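Local coordinates for putative tetrapyrrole (Corrin/porphyrin) methylase (PDB 3FFY), which probably methylates the ribose 2'-oxygen of a cytidine in 16S rRNA using S-adenosyl-L-methionine, and is represented here by its C-terminal domain alone, at residues A[5-15]-A[105-113]; A[63-74]-A[85-94]. All blocks are in the same frame, centred on the assembly; numbering follows the deposited sequence.

Contact 1: A[5-15]-A[105-113]; sequences AFVPALVASGL and EIVIVLAGI
The hydroxyl oxygen of S13, whose side chain rests against V109, is held by two backbone groups. S13 OG donates to L10 O at 2.8 Å and accepts from L15 N at 2.9 Å, the second bond bent only modestly (155° at the hydrogen). Chi1 of 76° tucks OG between its own N and carbonyl carbon, where it can serve both; it reaches L10 O from the same face as S13 N. The bond from L15 forms an ST turn where the helix gives way to loop; G14 has positive phi, and L15 after it lies against the strand.

No hydrogen bond crosses the interface; two valines carry it. The helix lies on strand 106-110 at an axis distance of 8.6 Å, the two directions differing by 45°. V107 splays its methyls beneath the first turn: CG1 is pressed to 3.3 Å from A9 CB, closer than ordinary van der Waals contact, while CG2 turns to A5 CB. V109, two residues on, likewise splits its methyls. Its CG1 meets S13 CB at 3.8 Å and, from across at about a right angle, L10 CD2 at 3.9 Å, while CG2 lies under A9. L15 finishes the row, setting CD1 3.4 Å from V109 O and CD2 against A111 CB.

At the other end, F6 N is bonded to Y49 OH, joining this part of the chain to the neighbouring strand 45-50. I108 and L110 point away from this helix and pack on helix 55-66. Strand 106-110 is the middle member of a mixed sheet with helices on both faces and strand order 1-2-5-3-4, the topology characteristic of the C-terminal domain of tetrapyrrole methylases.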
loop_
_atom_site.group_PDB
_atom_site.type_symbol
_atom_site.label_atom_id
_atom_site.label_comp_id
_atom_site.label_asym_id
_atom_site.label_seq_id
_atom_site.Cartn_x
_atom_site.Cartn_y
_atom_site.Cartn_z
ATOM N N ALA A 5 -7.450 -8.908 -7.906
ATOM C CA ALA A 5 -6.956 -7.580 -7.523
ATOM C C ALA A 5 -7.098 -7.322 -6.020
ATOM O O ALA A 5 -6.336 -6.533 -5.448
ATOM C CB ALA A 5 -7.726 -6.500 -8.317
ATOM N N PHE A 6 -8.077 -7.967 -5.382
ATOM C CA PHE A 6 -8.253 -7.775 -3.959
ATOM C C PHE A 6 -7.054 -8.210 -3.133
ATOM O O PHE A 6 -6.827 -7.629 -2.079
ATOM C CB PHE A 6 -9.538 -8.418 -3.436
ATOM C CG PHE A 6 -9.467 -9.910 -3.278
ATOM C CD1 PHE A 6 -8.921 -10.480 -2.141
ATOM C CD2 PHE A 6 -9.973 -10.755 -4.289
ATOM C CE1 PHE A 6 -8.874 -11.871 -2.036
ATOM C CE2 PHE A 6 -9.921 -12.105 -4.197
ATOM C CZ PHE A 6 -9.377 -12.682 -3.075
ATOM N N VAL A 7 -6.293 -9.199 -3.602
ATOM C CA VAL A 7 -5.156 -9.726 -2.808
ATOM C C VAL A 7 -4.145 -8.589 -2.479
ATOM O O VAL A 7 -3.949 -8.253 -1.322
ATOM C CB VAL A 7 -4.541 -10.964 -3.464
ATOM C CG1 VAL A 7 -3.348 -11.518 -2.629
ATOM C CG2 VAL A 7 -5.595 -12.063 -3.632
ATOM N N PRO A 8 -3.573 -7.920 -3.496
ATOM C CA PRO A 8 -2.672 -6.812 -3.105
ATOM C C PRO A 8 -3.366 -5.626 -2.418
ATOM O O PRO A 8 -2.736 -4.915 -1.636
ATOM C CB PRO A 8 -2.062 -6.367 -4.445
ATOM C CG PRO A 8 -3.076 -6.857 -5.511
ATOM C CD PRO A 8 -3.562 -8.164 -4.951
ATOM N N ALA A 9 -4.648 -5.388 -2.720
ATOM C CA ALA A 9 -5.402 -4.314 -2.065
ATOM C C ALA A 9 -5.449 -4.559 -0.563
ATOM O O ALA A 9 -5.232 -3.639 0.227
ATOM C CB ALA A 9 -6.843 -4.188 -2.638
ATOM N N LEU A 10 -5.709 -5.808 -0.174
ATOM C CA LEU A 10 -5.748 -6.155 1.241
ATOM C C LEU A 10 -4.394 -5.870 1.883
ATOM O O LEU A 10 -4.359 -5.331 2.974
ATOM C CB LEU A 10 -6.110 -7.631 1.496
ATOM C CG LEU A 10 -7.578 -8.047 1.583
ATOM C CD1 LEU A 10 -7.678 -9.607 1.422
ATOM C CD2 LEU A 10 -8.222 -7.498 2.906
ATOM N N VAL A 11 -3.304 -6.262 1.214
ATOM C CA VAL A 11 -1.949 -6.051 1.744
ATOM C C VAL A 11 -1.627 -4.563 1.932
ATOM O O VAL A 11 -1.107 -4.161 2.949
ATOM C CB VAL A 11 -0.894 -6.688 0.822
ATOM C CG1 VAL A 11 0.512 -6.306 1.291
ATOM C CG2 VAL A 11 -1.033 -8.154 0.812
ATOM N N ALA A 12 -2.008 -3.760 0.944
ATOM C CA ALA A 12 -1.780 -2.328 0.901
ATOM C C ALA A 12 -2.597 -1.603 1.930
ATOM O O ALA A 12 -2.288 -0.461 2.261
ATOM C CB ALA A 12 -2.188 -1.777 -0.523
ATOM N N SER A 13 -3.655 -2.246 2.435
ATOM C CA SER A 13 -4.711 -1.502 3.152
ATOM C C SER A 13 -4.335 -1.071 4.562
ATOM O O SER A 13 -4.963 -0.183 5.135
ATOM C CB SER A 13 -6.015 -2.318 3.253
ATOM O OG SER A 13 -5.877 -3.323 4.254
ATOM N N GLY A 14 -3.356 -1.739 5.137
ATOM C CA GLY A 14 -3.091 -1.581 6.537
ATOM C C GLY A 14 -4.260 -1.919 7.477
ATOM O O GLY A 14 -4.250 -1.471 8.635
ATOM N N LEU A 15 -5.247 -2.696 7.005
ATOM C CA LEU A 15 -6.412 -3.112 7.816
ATOM C C LEU A 15 -6.296 -4.618 8.116
ATOM O O LEU A 15 -5.536 -5.325 7.458
ATOM C CB LEU A 15 -7.748 -2.762 7.113
ATOM C CG LEU A 15 -8.099 -1.275 6.937
ATOM C CD1 LEU A 15 -9.358 -1.093 6.055
ATOM C CD2 LEU A 15 -8.267 -0.626 8.291
ATOM N N GLU A 105 -10.864 0.660 -12.519
ATOM C CA GLU A 105 -11.510 -0.206 -11.572
ATOM C C GLU A 105 -10.683 -0.207 -10.275
ATOM O O GLU A 105 -9.441 -0.281 -10.292
ATOM C CB GLU A 105 -11.668 -1.632 -12.108
ATOM C CG GLU A 105 -12.697 -2.470 -11.289
ATOM C CD GLU A 105 -14.153 -2.041 -11.511
ATOM O OE1 GLU A 105 -14.451 -1.170 -12.406
ATOM O OE2 GLU A 105 -15.004 -2.592 -10.757
ATOM N N ILE A 106 -11.388 -0.074 -9.157
ATOM C CA ILE A 106 -10.733 -0.049 -7.867
ATOM C C ILE A 106 -11.273 -1.152 -6.974
ATOM O O ILE A 106 -12.284 -1.776 -7.269
ATOM C CB ILE A 106 -10.843 1.340 -7.192
ATOM C CG1 ILE A 106 -12.305 1.828 -7.115
ATOM C CG2 ILE A 106 -9.991 2.364 -7.989
ATOM C CD1 ILE A 106 -12.725 2.741 -8.366
ATOM N N VAL A 107 -10.538 -1.365 -5.896
ATOM C CA VAL A 107 -10.878 -2.253 -4.820
ATOM C C VAL A 107 -11.036 -1.336 -3.614
ATOM O O VAL A 107 -10.211 -0.414 -3.376
ATOM C CB VAL A 107 -9.717 -3.296 -4.517
ATOM C CG1 VAL A 107 -10.100 -4.264 -3.380
ATOM C CG2 VAL A 107 -9.264 -4.028 -5.792
ATOM N N ILE A 108 -12.129 -1.563 -2.865
ATOM C CA ILE A 108 -12.373 -0.912 -1.626
ATOM C C ILE A 108 -12.195 -1.932 -0.514
ATOM O O ILE A 108 -12.842 -2.998 -0.520
ATOM C CB ILE A 108 -13.818 -0.306 -1.539
ATOM C CG1 ILE A 108 -14.099 0.541 -2.782
ATOM C CG2 ILE A 108 -13.987 0.489 -0.189
ATOM C CD1 ILE A 108 -15.600 1.009 -2.966
ATOM N N VAL A 109 -11.310 -1.599 0.427
ATOM C CA VAL A 109 -11.102 -2.414 1.639
ATOM C C VAL A 109 -11.588 -1.589 2.810
ATOM O O VAL A 109 -11.008 -0.542 3.137
ATOM C CB VAL A 109 -9.634 -2.824 1.830
ATOM C CG1 VAL A 109 -9.459 -3.792 3.082
ATOM C CG2 VAL A 109 -9.164 -3.500 0.564
ATOM N N LEU A 110 -12.702 -2.037 3.392
ATOM C CA LEU A 110 -13.434 -1.338 4.436
ATOM C C LEU A 110 -13.253 -2.075 5.775
ATOM O O LEU A 110 -13.491 -3.270 5.889
ATOM C CB LEU A 110 -14.936 -1.327 4.087
ATOM C CG LEU A 110 -15.891 -0.526 5.009
ATOM C CD1 LEU A 110 -15.593 1.037 5.050
ATOM C CD2 LEU A 110 -17.381 -0.864 4.654
ATOM N N ALA A 111 -12.856 -1.325 6.779
ATOM C CA ALA A 111 -12.730 -1.820 8.153
ATOM C C ALA A 111 -14.085 -2.263 8.664
ATOM O O ALA A 111 -15.131 -1.639 8.372
ATOM C CB ALA A 111 -12.099 -0.712 9.080
ATOM N N GLY A 112 -14.086 -3.374 9.385
ATOM C CA GLY A 112 -15.310 -3.785 10.068
ATOM C C GLY A 112 -15.593 -2.992 11.343
ATOM O O GLY A 112 -14.840 -2.101 11.727
ATOM N N ILE A 113 -16.663 -3.370 12.033
ATOM C CA ILE A 113 -17.024 -2.804 13.332
ATOM C C ILE A 113 -16.176 -3.483 14.401
ATOM O O ILE A 113 -15.459 -2.784 15.124
ATOM C CB ILE A 113 -18.569 -3.024 13.571
ATOM C CG1 ILE A 113 -19.191 -2.044 14.578
ATOM C CG2 ILE A 113 -18.828 -4.441 13.993
ATOM C CD1 ILE A 113 -20.801 -2.052 14.592
#

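Contact 2: A[63-74]-A[85-94]; sequences AEYFGPERQVSV and TVRGTLSELI
V72 and V74 pair with G88 and V86 as the hydrogen-bonded positions of an antiparallel beta hairpin, whose second strand turns a corner at G88 before helix 90-99. The V74 N to V86 O bond, 2.7 Å long, is nearly straight at 171°. On the face bearing the valines, L93 CD2 wedges against both: it meets V72 CG1 tip to tip at 3.4 Å and V74 CG2 obliquely at 3.4 Å, both tight. V72 can present CG1 this way because chi1 of 61° places that methyl between N and carbonyl carbon; the L90 side chain crosses that of V72 at about a right angle, bringing CD2 against it.

L90 CD1 also lies 3.4 Å from G67 O, just past the preceding helix, and close to A63 N within it; A63 CB receives I94 CD1 at 3.6 Å. The loop between helix 55-66 and the strand holds the new helix by its first N-H groups. S91 N binds P68 O at 2.9 Å, on a lone pair in the carbonyl plane, and L90 N binds R70 O less straight, at 137°.

Further out, R70 lays its guanidinium over F66 CB and bonds A111 O through NH2, tying the loop to the chain just past strand 106-110. The helix start is itself set by a capping box: E92 N bonds T89 OG1 at 3.0 Å, and T89 N returns to E92 OE1 at 2.8 Å, on its anti side and somewhat out of the carboxylate plane.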
loop_
_atom_site.group_PDB
_atom_site.type_symbol
_atom_site.label_atom_id
_atom_site.label_comp_id
_atom_site.label_asym_id
_atom_site.label_seq_id
_atom_site.Cartn_x
_atom_site.Cartn_y
_atom_site.Cartn_z
ATOM N N ALA A 63 -20.296 5.836 4.257
ATOM C CA ALA A 63 -20.252 6.776 5.399
ATOM C C ALA A 63 -21.606 6.813 6.069
ATOM O O ALA A 63 -21.711 6.846 7.292
ATOM C CB ALA A 63 -19.845 8.208 4.950
ATOM N N GLU A 64 -22.669 6.824 5.276
ATOM C CA GLU A 64 -23.999 6.895 5.887
ATOM C C GLU A 64 -24.271 5.648 6.734
ATOM O O GLU A 64 -24.757 5.761 7.845
ATOM C CB GLU A 64 -25.067 7.082 4.826
ATOM C CG GLU A 64 -24.964 8.376 4.071
ATOM C CD GLU A 64 -25.967 8.443 2.950
ATOM O OE1 GLU A 64 -26.566 7.413 2.615
ATOM O OE2 GLU A 64 -26.188 9.510 2.390
ATOM N N TYR A 65 -23.927 4.463 6.223
ATOM C CA TYR A 65 -24.211 3.168 6.908
ATOM C C TYR A 65 -23.174 2.737 7.959
ATOM O O TYR A 65 -23.530 2.117 8.961
ATOM C CB TYR A 65 -24.330 2.025 5.878
ATOM C CG TYR A 65 -25.658 1.959 5.195
ATOM C CD1 TYR A 65 -25.966 2.806 4.139
ATOM C CD2 TYR A 65 -26.643 1.072 5.650
ATOM C CE1 TYR A 65 -27.214 2.758 3.532
ATOM C CE2 TYR A 65 -27.907 1.010 5.043
ATOM C CZ TYR A 65 -28.181 1.847 3.989
ATOM O OH TYR A 65 -29.408 1.764 3.404
ATOM N N PHE A 66 -21.905 3.028 7.727
ATOM C CA PHE A 66 -20.867 2.577 8.629
ATOM C C PHE A 66 -20.283 3.690 9.470
ATOM O O PHE A 66 -19.574 3.413 10.449
ATOM C CB PHE A 66 -19.766 1.886 7.835
ATOM C CG PHE A 66 -20.283 0.795 6.976
ATOM C CD1 PHE A 66 -20.850 -0.339 7.546
ATOM C CD2 PHE A 66 -20.293 0.921 5.605
ATOM C CE1 PHE A 66 -21.378 -1.340 6.745
ATOM C CE2 PHE A 66 -20.831 -0.075 4.792
ATOM C CZ PHE A 66 -21.364 -1.201 5.359
ATOM N N GLY A 67 -20.548 4.942 9.088
ATOM C CA GLY A 67 -20.049 6.102 9.831
ATOM C C GLY A 67 -18.866 6.726 9.115
ATOM O O GLY A 67 -18.003 5.994 8.621
ATOM N N PRO A 68 -18.801 8.080 9.046
ATOM C CA PRO A 68 -17.706 8.751 8.257
ATOM C C PRO A 68 -16.277 8.493 8.783
ATOM O O PRO A 68 -15.294 8.677 8.070
ATOM C CB PRO A 68 -18.046 10.257 8.333
ATOM C CG PRO A 68 -19.120 10.382 9.353
ATOM C CD PRO A 68 -19.805 9.033 9.521
ATOM N N GLU A 69 -16.189 8.063 10.028
ATOM C CA GLU A 69 -14.899 7.824 10.680
ATOM C C GLU A 69 -14.365 6.402 10.405
ATOM O O GLU A 69 -13.234 6.080 10.776
ATOM C CB GLU A 69 -14.996 8.069 12.203
ATOM C CG GLU A 69 -16.374 8.551 12.729
ATOM C CD GLU A 69 -17.476 7.463 12.530
ATOM O OE1 GLU A 69 -18.408 7.689 11.747
ATOM O OE2 GLU A 69 -17.380 6.357 13.120
ATOM N N ARG A 70 -15.152 5.553 9.751
ATOM C CA ARG A 70 -14.694 4.182 9.474
ATOM C C ARG A 70 -13.516 4.201 8.533
ATOM O O ARG A 70 -13.537 4.871 7.489
ATOM C CB ARG A 70 -15.786 3.332 8.864
ATOM C CG ARG A 70 -15.475 1.812 8.755
ATOM C CD ARG A 70 -15.462 1.097 10.146
ATOM N NE ARG A 70 -16.768 0.978 10.768
ATOM C CZ ARG A 70 -17.691 0.038 10.505
ATOM N NH1 ARG A 70 -18.852 0.085 11.152
ATOM N NH2 ARG A 70 -17.494 -0.931 9.611
ATOM N N GLN A 71 -12.497 3.428 8.895
ATOM C CA GLN A 71 -11.313 3.293 8.078
ATOM C C GLN A 71 -11.582 2.527 6.800
ATOM O O GLN A 71 -12.338 1.544 6.771
ATOM C CB GLN A 71 -10.165 2.663 8.878
ATOM C CG GLN A 71 -9.579 3.556 9.962
ATOM C CD GLN A 71 -8.840 4.790 9.384
ATOM O OE1 GLN A 71 -8.102 4.680 8.402
ATOM N NE2 GLN A 71 -9.014 5.945 10.013
ATOM N N VAL A 72 -10.970 3.025 5.716
ATOM C CA VAL A 72 -11.136 2.483 4.410
ATOM C C VAL A 72 -9.866 2.696 3.607
ATOM O O VAL A 72 -9.032 3.593 3.928
ATOM C CB VAL A 72 -12.305 3.191 3.707
ATOM C CG1 VAL A 72 -12.014 4.738 3.566
ATOM C CG2 VAL A 72 -12.691 2.507 2.371
ATOM N N SER A 73 -9.695 1.868 2.575
ATOM C CA SER A 73 -8.536 1.931 1.669
ATOM C C SER A 73 -9.098 1.712 0.273
ATOM O O SER A 73 -9.798 0.708 0.051
ATOM C CB SER A 73 -7.561 0.779 1.964
ATOM O OG SER A 73 -6.312 0.979 1.325
ATOM N N VAL A 74 -8.752 2.586 -0.664
ATOM C CA VAL A 74 -9.163 2.400 -2.036
ATOM C C VAL A 74 -7.894 2.258 -2.876
ATOM O O VAL A 74 -6.948 3.077 -2.771
ATOM C CB VAL A 74 -10.106 3.530 -2.506
ATOM C CG1 VAL A 74 -10.270 3.477 -4.051
ATOM C CG2 VAL A 74 -11.460 3.461 -1.706
ATOM N N THR A 85 -2.710 3.625 -3.802
ATOM C CA THR A 85 -3.650 3.481 -2.715
ATOM C C THR A 85 -3.957 4.796 -2.030
ATOM O O THR A 85 -3.062 5.644 -1.847
ATOM C CB THR A 85 -3.126 2.440 -1.695
ATOM O OG1 THR A 85 -3.052 1.189 -2.356
ATOM C CG2 THR A 85 -4.043 2.273 -0.490
ATOM N N VAL A 86 -5.247 4.972 -1.702
ATOM C CA VAL A 86 -5.755 6.107 -0.878
ATOM C C VAL A 86 -6.395 5.530 0.363
ATOM O O VAL A 86 -7.313 4.688 0.252
ATOM C CB VAL A 86 -6.733 7.020 -1.635
ATOM C CG1 VAL A 86 -7.153 8.206 -0.738
ATOM C CG2 VAL A 86 -6.050 7.555 -3.004
ATOM N N ARG A 87 -5.873 5.892 1.536
ATOM C CA ARG A 87 -6.388 5.341 2.807
ATOM C C ARG A 87 -6.594 6.412 3.848
ATOM O O ARG A 87 -5.817 7.358 3.934
ATOM C CB ARG A 87 -5.530 4.154 3.362
ATOM C CG ARG A 87 -4.050 4.129 3.003
ATOM C CD ARG A 87 -3.299 2.967 3.700
ATOM N NE ARG A 87 -3.161 3.209 5.140
ATOM C CZ ARG A 87 -2.147 3.853 5.733
ATOM N NH1 ARG A 87 -1.112 4.336 5.038
ATOM N NH2 ARG A 87 -2.165 4.016 7.052
ATOM N N GLY A 88 -7.655 6.247 4.627
ATOM C CA GLY A 88 -8.009 7.135 5.695
ATOM C C GLY A 88 -9.408 6.802 6.173
ATOM O O GLY A 88 -9.872 5.678 6.036
ATOM N N THR A 89 -10.066 7.783 6.749
ATOM C CA THR A 89 -11.464 7.627 7.108
ATOM C C THR A 89 -12.307 7.736 5.822
ATOM O O THR A 89 -11.838 8.246 4.761
ATOM C CB THR A 89 -11.879 8.663 8.085
ATOM O OG1 THR A 89 -11.871 9.943 7.434
ATOM C CG2 THR A 89 -10.934 8.706 9.362
ATOM N N LEU A 90 -13.539 7.232 5.892
ATOM C CA LEU A 90 -14.468 7.411 4.784
ATOM C C LEU A 90 -14.611 8.928 4.434
ATOM O O LEU A 90 -14.661 9.313 3.267
ATOM C CB LEU A 90 -15.846 6.788 5.111
ATOM C CG LEU A 90 -15.976 5.270 4.933
ATOM C CD1 LEU A 90 -17.375 4.770 5.502
ATOM C CD2 LEU A 90 -15.774 4.878 3.483
ATOM N N SER A 91 -14.678 9.745 5.456
ATOM C CA SER A 91 -14.755 11.193 5.306
ATOM C C SER A 91 -13.574 11.776 4.480
ATOM O O SER A 91 -13.767 12.529 3.535
ATOM C CB SER A 91 -14.793 11.839 6.698
ATOM O OG SER A 91 -15.010 13.222 6.581
ATOM N N GLU A 92 -12.364 11.406 4.852
ATOM C CA GLU A 92 -11.171 11.773 4.089
ATOM C C GLU A 92 -11.219 11.272 2.639
ATOM O O GLU A 92 -10.885 12.034 1.713
ATOM C CB GLU A 92 -9.928 11.228 4.767
ATOM C CG GLU A 92 -9.591 11.942 6.039
ATOM C CD GLU A 92 -8.486 11.244 6.849
ATOM O OE1 GLU A 92 -8.356 10.013 6.844
ATOM O OE2 GLU A 92 -7.745 11.941 7.539
ATOM N N LEU A 93 -11.662 10.043 2.418
ATOM C CA LEU A 93 -11.731 9.557 1.045
ATOM C C LEU A 93 -12.848 10.251 0.236
ATOM O O LEU A 93 -12.719 10.406 -0.936
ATOM C CB LEU A 93 -11.870 8.049 0.977
ATOM C CG LEU A 93 -10.521 7.244 0.839
ATOM C CD1 LEU A 93 -9.635 7.411 2.127
ATOM C CD2 LEU A 93 -10.817 5.869 0.555
ATOM N N ILE A 94 -13.954 10.645 0.855
ATOM C CA ILE A 94 -15.045 11.327 0.144
ATOM C C ILE A 94 -14.545 12.688 -0.323
ATOM O O ILE A 94 -14.749 13.111 -1.466
ATOM C CB ILE A 94 -16.295 11.465 1.085
ATOM C CG1 ILE A 94 -16.982 10.071 1.258
ATOM C CG2 ILE A 94 -17.258 12.479 0.486
ATOM C CD1 ILE A 94 -17.855 9.874 2.466
#

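Overall arrangement
Contacts 1 and 2, with centres about 12 Å apart, share one sheet: helix 6-12 and helix 90-99 lie on opposite faces, while the hairpin of contact 2 is part of the sheet itself. A backbone bond joins them: V109 N lies 2.8 Å from S73 O, a probable hydrogen bond, and the R70 side chain adds a second tie. S73 turns its side chain to the face of contact 1, with OG 3.5 Å from S13 CA; V72, on the other face, touches I108 as well as L90 and L93. Both contacts reach the second subunit: P8 and V11 pack on R87 of that chain, and T85 and V86 continue the sheet into it. A sulfate, probably from the crystallisation liquor, sits about 6 Å from the V86 side chain.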